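2-aminomuconic 6-semialdehyde dehydrogenase (Pseudomonas sp., PDB 7BZV) probably catalyses the NAD+-dependent oxidation of 2-aminomuconic 6-semialdehyde in 2-aminophenol catabolism, and needs its tetrameric assembly to bind the cofactor. Local coordinates at residues Gln64-Leu69 with Ile116-Pro121; Asn74-Arg79 with Arg105-Phe110. One frame throughout, in Å; residues are numbered along the deposited sequence.

Interaction 1: residues Gln64-Leu69 with Ile116-Pro121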
ATOM      1  N   GLN B  64      -2.723   2.608  22.561  1.00 30.67           N
ATOM      2  CA  GLN B  64      -2.287   3.323  23.755  1.00 30.36           C
ATOM      3  C   GLN B  64      -1.074   4.178  23.453  1.00 20.47           C
ATOM      4  O   GLN B  64      -0.920   5.275  24.009  1.00 28.25           O
ATOM      5  CB  GLN B  64      -1.969   2.334  24.894  1.00 27.94           C
ATOM      6  CG  GLN B  64      -3.190   1.683  25.485  1.00 41.09           C
ATOM      7  CD  GLN B  64      -2.859   0.507  26.402  1.00 43.96           C
ATOM      8  OE1 GLN B  64      -2.017  -0.331  26.091  1.00 34.59           O
ATOM      9  NE2 GLN B  64      -3.511   0.468  27.545  1.00 51.60           N
ATOM     10  N   ARG B  65      -0.163   3.679  22.610  1.00 25.58           N
ATOM     11  CA  ARG B  65       1.022   4.475  22.307  1.00 23.11           C
ATOM     12  C   ARG B  65       0.662   5.681  21.439  1.00 25.18           C
ATOM     13  O   ARG B  65       1.230   6.759  21.611  1.00 26.08           O
ATOM     14  CB  ARG B  65       2.077   3.564  21.687  1.00 20.40           C
ATOM     15  CG  ARG B  65       2.586   2.557  22.758  1.00 26.70           C
ATOM     16  CD  ARG B  65       3.880   1.888  22.401  1.00 32.29           C
ATOM     17  NE  ARG B  65       3.848   1.347  21.058  1.00 34.15           N
ATOM     18  CZ  ARG B  65       3.391   0.143  20.745  1.00 37.54           C
ATOM     19  NH1 ARG B  65       2.924  -0.667  21.684  1.00 39.91           N
ATOM     20  NH2 ARG B  65       3.415  -0.254  19.493  1.00 36.69           N
ATOM     21  N   VAL B  66      -0.314   5.529  20.548  1.00 25.42           N
ATOM     22  CA  VAL B  66      -0.839   6.682  19.833  1.00 27.32           C
ATOM     23  C   VAL B  66      -1.202   7.766  20.836  1.00 25.03           C
ATOM     24  O   VAL B  66      -0.760   8.920  20.727  1.00 26.30           O
ATOM     25  CB  VAL B  66      -2.050   6.281  18.966  1.00 23.56           C
ATOM     26  CG1 VAL B  66      -2.749   7.557  18.461  1.00 28.34           C
ATOM     27  CG2 VAL B  66      -1.628   5.400  17.763  1.00 23.36           C
ATOM     28  N   ASP B  67      -1.981   7.397  21.855  1.00 25.22           N
ATOM     29  CA  ASP B  67      -2.403   8.359  22.869  1.00 30.08           C
ATOM     30  C   ASP B  67      -1.209   8.922  23.645  1.00 33.07           C
ATOM     31  O   ASP B  67      -1.156  10.120  23.928  1.00 26.31           O
ATOM     32  CB  ASP B  67      -3.395   7.702  23.835  1.00 41.24           C
ATOM     33  CG  ASP B  67      -4.758   7.427  23.202  1.00 68.61           C
ATOM     34  OD1 ASP B  67      -4.994   7.891  22.072  1.00 72.99           O
ATOM     35  OD2 ASP B  67      -5.592   6.726  23.822  1.00 80.25           O
ATOM     36  N   TRP B  68      -0.257   8.069  24.036  1.00 30.90           N
ATOM     37  CA  TRP B  68       0.923   8.571  24.741  1.00 29.72           C
ATOM     38  C   TRP B  68       1.640   9.617  23.903  1.00 25.96           C
ATOM     39  O   TRP B  68       2.023  10.677  24.402  1.00 30.38           O
ATOM     40  CB  TRP B  68       1.888   7.421  25.058  1.00 34.23           C
ATOM     41  CG  TRP B  68       1.588   6.587  26.267  1.00 39.76           C
ATOM     42  CD1 TRP B  68       1.335   5.241  26.291  1.00 32.15           C
ATOM     43  CD2 TRP B  68       1.555   7.025  27.619  1.00 34.07           C
ATOM     44  NE1 TRP B  68       1.112   4.822  27.580  1.00 37.61           N
ATOM     45  CE2 TRP B  68       1.261   5.894  28.418  1.00 41.38           C
ATOM     46  CE3 TRP B  68       1.745   8.263  28.235  1.00 38.35           C
ATOM     47  CZ2 TRP B  68       1.156   5.964  29.799  1.00 38.89           C
ATOM     48  CZ3 TRP B  68       1.641   8.330  29.603  1.00 47.90           C
ATOM     49  CH2 TRP B  68       1.334   7.194  30.369  1.00 58.46           C
ATOM     50  N   LEU B  69       1.828   9.326  22.602  1.00 27.14           N
ATOM     51  CA  LEU B  69       2.553  10.251  21.734  1.00 25.06           C
ATOM     52  C   LEU B  69       1.836  11.592  21.678  1.00 31.68           C
ATOM     53  O   LEU B  69       2.472  12.649  21.645  1.00 26.67           O
ATOM     54  CB  LEU B  69       2.691   9.680  20.311  1.00 21.22           C
ATOM     55  CG  LEU B  69       3.577   8.441  20.185  1.00 32.09           C
ATOM     56  CD1 LEU B  69       3.390   7.853  18.774  1.00 29.09           C
ATOM     57  CD2 LEU B  69       4.994   8.772  20.422  1.00 37.21           C
ATOM     58  N   ILE B 116       0.588   8.072  11.928  1.00 21.74           N
ATOM     59  CA  ILE B 116       1.121   6.948  11.148  1.00 20.41           C
ATOM     60  C   ILE B 116       0.924   5.631  11.875  1.00 21.94           C
ATOM     61  O   ILE B 116       0.525   4.621  11.290  1.00 22.18           O
ATOM     62  CB  ILE B 116       2.608   7.169  10.846  1.00 24.40           C
ATOM     63  CG1 ILE B 116       2.658   8.274   9.795  1.00 39.50           C
ATOM     64  CG2 ILE B 116       3.279   5.888  10.320  1.00 29.10           C
ATOM     65  CD1 ILE B 116       3.868   9.096   9.804  1.00 37.38           C
ATOM     66  N   LEU B 117       1.179   5.625  13.178  1.00 21.87           N
ATOM     67  CA  LEU B 117       0.971   4.405  13.961  1.00 22.41           C
ATOM     68  C   LEU B 117      -0.494   4.031  13.987  1.00 24.20           C
ATOM     69  O   LEU B 117      -0.845   2.855  13.846  1.00 22.42           O
ATOM     70  CB  LEU B 117       1.489   4.604  15.386  1.00 23.50           C
ATOM     71  CG  LEU B 117       1.355   3.423  16.361  1.00 23.79           C
ATOM     72  CD1 LEU B 117       2.068   2.182  15.848  1.00 24.64           C
ATOM     73  CD2 LEU B 117       1.873   3.861  17.774  1.00 25.09           C
ATOM     74  N   ALA B 118      -1.369   5.025  14.127  1.00 22.80           N
ATOM     75  CA  ALA B 118      -2.790   4.716  14.245  1.00 24.82           C
ATOM     76  C   ALA B 118      -3.313   3.984  13.018  1.00 24.10           C
ATOM     77  O   ALA B 118      -4.172   3.105  13.146  1.00 22.28           O
ATOM     78  CB  ALA B 118      -3.600   5.998  14.477  1.00 25.19           C
ATOM     79  N   THR B 119      -2.794   4.293  11.824  1.00 20.89           N
ATOM     80  CA  THR B 119      -3.330   3.676  10.626  1.00 21.75           C
ATOM     81  C   THR B 119      -2.413   2.620  10.016  1.00 24.43           C
ATOM     82  O   THR B 119      -2.744   2.079   8.966  1.00 26.34           O
ATOM     83  CB  THR B 119      -3.661   4.745   9.582  1.00 23.34           C
ATOM     84  OG1 THR B 119      -2.469   5.457   9.238  1.00 23.97           O
ATOM     85  CG2 THR B 119      -4.675   5.748  10.107  1.00 24.36           C
ATOM     86  N   ALA B 120      -1.312   2.281  10.655  1.00 20.08           N
ATOM     87  CA  ALA B 120      -0.357   1.368  10.046  1.00 20.35           C
ATOM     88  C   ALA B 120      -1.035   0.031   9.764  1.00 25.89           C
ATOM     89  O   ALA B 120      -1.675  -0.532  10.658  1.00 24.61           O
ATOM     90  CB  ALA B 120       0.819   1.161  10.985  1.00 26.74           C
ATOM     91  N   PRO B 121      -0.931  -0.485   8.583  1.00 24.41           N
ATOM     92  CA  PRO B 121      -1.593  -1.753   8.278  1.00 23.93           C
ATOM     93  C   PRO B 121      -0.708  -2.939   8.587  1.00 30.06           C
ATOM     94  O   PRO B 121       0.401  -2.763   9.097  1.00 28.57           O
ATOM     95  CB  PRO B 121      -1.895  -1.630   6.780  1.00 29.13           C
ATOM     96  CG  PRO B 121      -0.767  -0.815   6.256  1.00 28.79           C
ATOM     97  CD  PRO B 121      -0.407   0.175   7.369  1.00 26.25           C
TER
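Val-66 and Leu-117 meet where helix 62-78 lies against the last turn of helix 95-119. The dense part of the contact gathers round one methyl. Val-66 CG2 sits 3.7 Å from the backbone N of Ala-118. The same CG2 lies 3.9 Å from Ala-118 CB. With CG anti to the backbone N (chi1 180°), Leu-117 extends towards the facing helix, and its CD2 comes to 3.8 Å from Val-66 CG2. Arg-65 adds only the base of its side chain, CB at 3.9 Å from Leu-117 CD2. Its guanidinium turns elsewhere and bonds to Ala-169 O and Thr-60 OG1. The contact is slacker at Leu-69, where CD1 stands 4.4 Å from Leu-117 CD2. Gln-64 and Asp-67, on the same helix, are exposed and do not touch the facing segment. Beyond the contact, Ala-118 packs on Asp-115 of a second subunit, and Thr-119 OG1 hydrogen-bonds to Thr-119 OG1 of that subunit. The contact thus joins two helices close to a subunit interface. No hydrogen bond or salt bridge crosses between the segments, so their mutual hold rests on the fit of aliphatic groups.

Interaction 2: residues Asn74-Arg79 with Arg105-Phe110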
ATOM      1  N   ASN B  74       1.015  17.254  23.473  1.00 34.51           N
ATOM      2  CA  ASN B  74       0.196  18.271  24.130  1.00 45.45           C
ATOM      3  C   ASN B  74       0.961  18.931  25.274  1.00 42.78           C
ATOM      4  O   ASN B  74       0.876  20.146  25.464  1.00 42.33           O
ATOM      5  CB  ASN B  74      -1.100  17.657  24.659  1.00 45.12           C
ATOM      6  CG  ASN B  74      -2.119  17.330  23.551  1.00 37.86           C
ATOM      7  OD1 ASN B  74      -2.033  17.813  22.421  1.00 40.24           O
ATOM      8  ND2 ASN B  74      -3.063  16.467  23.881  1.00 38.91           N
ATOM      9  N   GLU B  75       1.718  18.144  26.053  1.00 41.12           N
ATOM     10  CA  GLU B  75       2.478  18.727  27.152  1.00 44.71           C
ATOM     11  C   GLU B  75       3.623  19.588  26.630  1.00 46.27           C
ATOM     12  O   GLU B  75       3.887  20.663  27.174  1.00 43.85           O
ATOM     13  CB  GLU B  75       2.981  17.627  28.080  1.00 51.88           C
ATOM     14  CG  GLU B  75       3.910  18.101  29.184  1.00 59.81           C
ATOM     15  CD  GLU B  75       3.251  19.033  30.198  1.00 50.71           C
ATOM     16  OE1 GLU B  75       2.086  19.444  30.006  1.00 44.26           O
ATOM     17  OE2 GLU B  75       3.918  19.368  31.192  1.00 44.48           O
ATOM     18  N   MET B  76       4.302  19.153  25.560  1.00 34.69           N
ATOM     19  CA  MET B  76       5.291  20.022  24.922  1.00 37.12           C
ATOM     20  C   MET B  76       4.670  21.343  24.492  1.00 44.44           C
ATOM     21  O   MET B  76       5.282  22.407  24.641  1.00 37.96           O
ATOM     22  CB  MET B  76       5.912  19.334  23.705  1.00 36.24           C
ATOM     23  CG  MET B  76       6.790  18.135  24.070  1.00 34.52           C
ATOM     24  SD  MET B  76       7.399  17.306  22.582  1.00 31.46           S
ATOM     25  CE  MET B  76       8.529  18.531  21.902  1.00 31.51           C
ATOM     26  N   GLU B  77       3.484  21.292  23.892  1.00 39.43           N
ATOM     27  CA  GLU B  77       2.850  22.529  23.456  1.00 36.85           C
ATOM     28  C   GLU B  77       2.530  23.427  24.650  1.00 37.64           C
ATOM     29  O   GLU B  77       2.755  24.636  24.602  1.00 46.04           O
ATOM     30  CB  GLU B  77       1.591  22.206  22.677  1.00 48.05           C
ATOM     31  CG  GLU B  77       1.040  23.336  21.837  1.00 52.14           C
ATOM     32  CD  GLU B  77       0.182  22.772  20.727  1.00 61.73           C
ATOM     33  OE1 GLU B  77      -0.870  22.200  21.080  1.00 45.70           O
ATOM     34  OE2 GLU B  77       0.575  22.851  19.535  1.00 61.09           O
ATOM     35  N   ARG B  78       2.012  22.845  25.731  1.00 41.46           N
ATOM     36  CA  ARG B  78       1.728  23.627  26.927  1.00 42.45           C
ATOM     37  C   ARG B  78       2.981  24.301  27.457  1.00 46.84           C
ATOM     38  O   ARG B  78       2.904  25.395  28.018  1.00 46.63           O
ATOM     39  CB  ARG B  78       1.129  22.739  28.010  1.00 42.02           C
ATOM     40  CG  ARG B  78       0.599  23.508  29.220  1.00 46.26           C
ATOM     41  CD  ARG B  78       0.246  22.583  30.366  1.00 48.02           C
ATOM     42  NE  ARG B  78       1.400  21.997  31.068  1.00 45.79           N
ATOM     43  CZ  ARG B  78       2.169  22.652  31.939  1.00 55.66           C
ATOM     44  NH1 ARG B  78       1.935  23.930  32.215  1.00 64.55           N
ATOM     45  NH2 ARG B  78       3.181  22.023  32.526  1.00 49.67           N
ATOM     46  N   ARG B  79       4.144  23.660  27.302  1.00 41.57           N
ATOM     47  CA  ARG B  79       5.398  24.196  27.808  1.00 37.53           C
ATOM     48  C   ARG B  79       6.271  24.761  26.704  1.00 35.00           C
ATOM     49  O   ARG B  79       7.499  24.797  26.830  1.00 40.25           O
ATOM     50  CB  ARG B  79       6.143  23.122  28.588  1.00 45.57           C
ATOM     51  CG  ARG B  79       5.374  22.595  29.777  1.00 43.77           C
ATOM     52  CD  ARG B  79       6.288  21.829  30.673  1.00 43.91           C
ATOM     53  NE  ARG B  79       7.438  22.633  31.056  1.00 48.88           N
ATOM     54  CZ  ARG B  79       8.548  22.141  31.582  1.00 43.97           C
ATOM     55  NH1 ARG B  79       8.664  20.840  31.789  1.00 49.14           N
ATOM     56  NH2 ARG B  79       9.540  22.954  31.900  1.00 44.21           N
ATOM     57  N   ARG B 105       8.031  22.040  14.612  1.00 29.61           N
ATOM     58  CA  ARG B 105       8.351  20.742  14.022  1.00 30.43           C
ATOM     59  C   ARG B 105       8.721  19.717  15.087  1.00 32.72           C
ATOM     60  O   ARG B 105       8.389  18.532  14.965  1.00 26.80           O
ATOM     61  CB  ARG B 105       9.482  20.885  13.011  1.00 25.97           C
ATOM     62  CG  ARG B 105       9.068  21.743  11.768  1.00 38.16           C
ATOM     63  CD  ARG B 105      10.097  21.652  10.596  1.00 39.56           C
ATOM     64  NE  ARG B 105       9.837  22.639   9.536  1.00 38.56           N
ATOM     65  CZ  ARG B 105      10.491  22.704   8.371  1.00 40.91           C
ATOM     66  NH1 ARG B 105      11.447  21.830   8.073  1.00 37.27           N
ATOM     67  NH2 ARG B 105      10.176  23.637   7.484  1.00 42.00           N
ATOM     68  N   GLY B 106       9.386  20.138  16.149  1.00 28.70           N
ATOM     69  CA  GLY B 106       9.694  19.184  17.207  1.00 31.66           C
ATOM     70  C   GLY B 106       8.448  18.581  17.826  1.00 37.80           C
ATOM     71  O   GLY B 106       8.412  17.389  18.157  1.00 31.01           O
ATOM     72  N   ILE B 107       7.414  19.400  18.004  1.00 32.06           N
ATOM     73  CA  ILE B 107       6.151  18.911  18.546  1.00 32.05           C
ATOM     74  C   ILE B 107       5.424  18.065  17.511  1.00 28.53           C
ATOM     75  O   ILE B 107       4.843  17.025  17.834  1.00 32.67           O
ATOM     76  CB  ILE B 107       5.279  20.102  18.978  1.00 40.07           C
ATOM     77  CG1 ILE B 107       5.828  20.763  20.241  1.00 41.35           C
ATOM     78  CG2 ILE B 107       3.824  19.689  19.170  1.00 34.67           C
ATOM     79  CD1 ILE B 107       5.283  22.230  20.424  1.00 35.23           C
ATOM     80  N   ALA B 108       5.452  18.508  16.251  1.00 27.68           N
ATOM     81  CA  ALA B 108       4.717  17.835  15.190  1.00 28.37           C
ATOM     82  C   ALA B 108       5.241  16.436  14.948  1.00 29.39           C
ATOM     83  O   ALA B 108       4.486  15.559  14.484  1.00 25.82           O
ATOM     84  CB  ALA B 108       4.794  18.622  13.889  1.00 31.84           C
ATOM     85  N   ASN B 109       6.530  16.200  15.200  1.00 24.22           N
ATOM     86  CA  ASN B 109       7.033  14.835  15.052  1.00 21.19           C
ATOM     87  C   ASN B 109       6.201  13.850  15.852  1.00 23.29           C
ATOM     88  O   ASN B 109       5.897  12.743  15.379  1.00 23.03           O
ATOM     89  CB  ASN B 109       8.503  14.740  15.466  1.00 29.16           C
ATOM     90  CG  ASN B 109       9.428  15.321  14.402  1.00 32.39           C
ATOM     91  OD1 ASN B 109       9.092  15.310  13.235  1.00 30.94           O
ATOM     92  ND2 ASN B 109      10.571  15.850  14.808  1.00 26.46           N
ATOM     93  N   PHE B 110       5.857  14.203  17.085  1.00 21.04           N
ATOM     94  CA  PHE B 110       5.090  13.261  17.885  1.00 21.95           C
ATOM     95  C   PHE B 110       3.675  13.089  17.345  1.00 25.83           C
ATOM     96  O   PHE B 110       3.148  11.971  17.333  1.00 26.64           O
ATOM     97  CB  PHE B 110       5.077  13.730  19.309  1.00 25.36           C
ATOM     98  CG  PHE B 110       6.313  13.394  20.068  1.00 25.95           C
ATOM     99  CD1 PHE B 110       6.544  12.100  20.501  1.00 25.46           C
ATOM    100  CD2 PHE B 110       7.240  14.377  20.377  1.00 29.84           C
ATOM    101  CE1 PHE B 110       7.672  11.786  21.231  1.00 26.13           C
ATOM    102  CE2 PHE B 110       8.373  14.073  21.129  1.00 29.07           C
ATOM    103  CZ  PHE B 110       8.589  12.777  21.557  1.00 25.43           C
TER
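Met-76 leaves its helix with CG beside the backbone N and runs extended through chi2. These two torsions carry SD to Phe-110. The bend at chi3 (68°) then turns CE towards Ile-107 and Gly-106. Ile-107 also sets its CG1 beside the backbone N, which brings this branch against Met-76. The setting is an antiparallel helix pair of the aldehyde dehydrogenase fold. The axes of 74-78 and 105-110 approach to 9.6 Å, with their directions 162° apart.

Met-76 and Ile-107 share the bulk of the contact. Met-76 CB lies 3.7 Å from Ile-107 CG1, and the two side chains pass each other in opposite directions. Met-76 CE rests 3.9 Å from Gly-106 O, next to a residue with no side chain. Met-76 SD makes a Met-aromatic contact with Phe-110, 4.6 Å from the ring centroid. The approach is oblique, 59° off the ring normal, and SD is 3.7 Å from Phe-110 CD2. An alanine here would remove both the sulfur and the terminal methyl, which would probably open a gap beside the Phe-110 ring and leave Ile-107 CG1 without the methyl that lies against it, though the contact with CB would remain.

The ring also packs on Thr-161 and Ala-165 of helix 156-169, so a third helix joins the core. Charged groups lie off this apolar seam. Glu-77 is exposed and forms a salt bridge with Arg-111. Glu-75 does not touch the facing segment. Arg-78 grips its carboxylate side-on, with NE and NH2 each bonding to a different oxygen. Ile-107 CD1 reaches past Met-76 to the backbone of the next residue, ending 3.9 Å from Glu-77 CA.

How the interactions relate
Interactions 1 and 2 join the same two helices, 62-78 and 95-119, at different heights along the pair. Their centres are 16 Å apart. They touch where Leu-69 O packs on Phe-110 CB, so one continuous seam runs through both. Both are buried and apolar across the seam. Interaction 2 lies deeper in the chain, and no other subunit reaches its segments. It mixes sulfur, aromatic and aliphatic groups. Interaction 1 is purely aliphatic. It sits at the end of helix 95-119, where two neighbouring subunits come close. Helix 156-169 backs both contacts, meeting Leu-69 and Leu-117 in one and Phe-110 in the other.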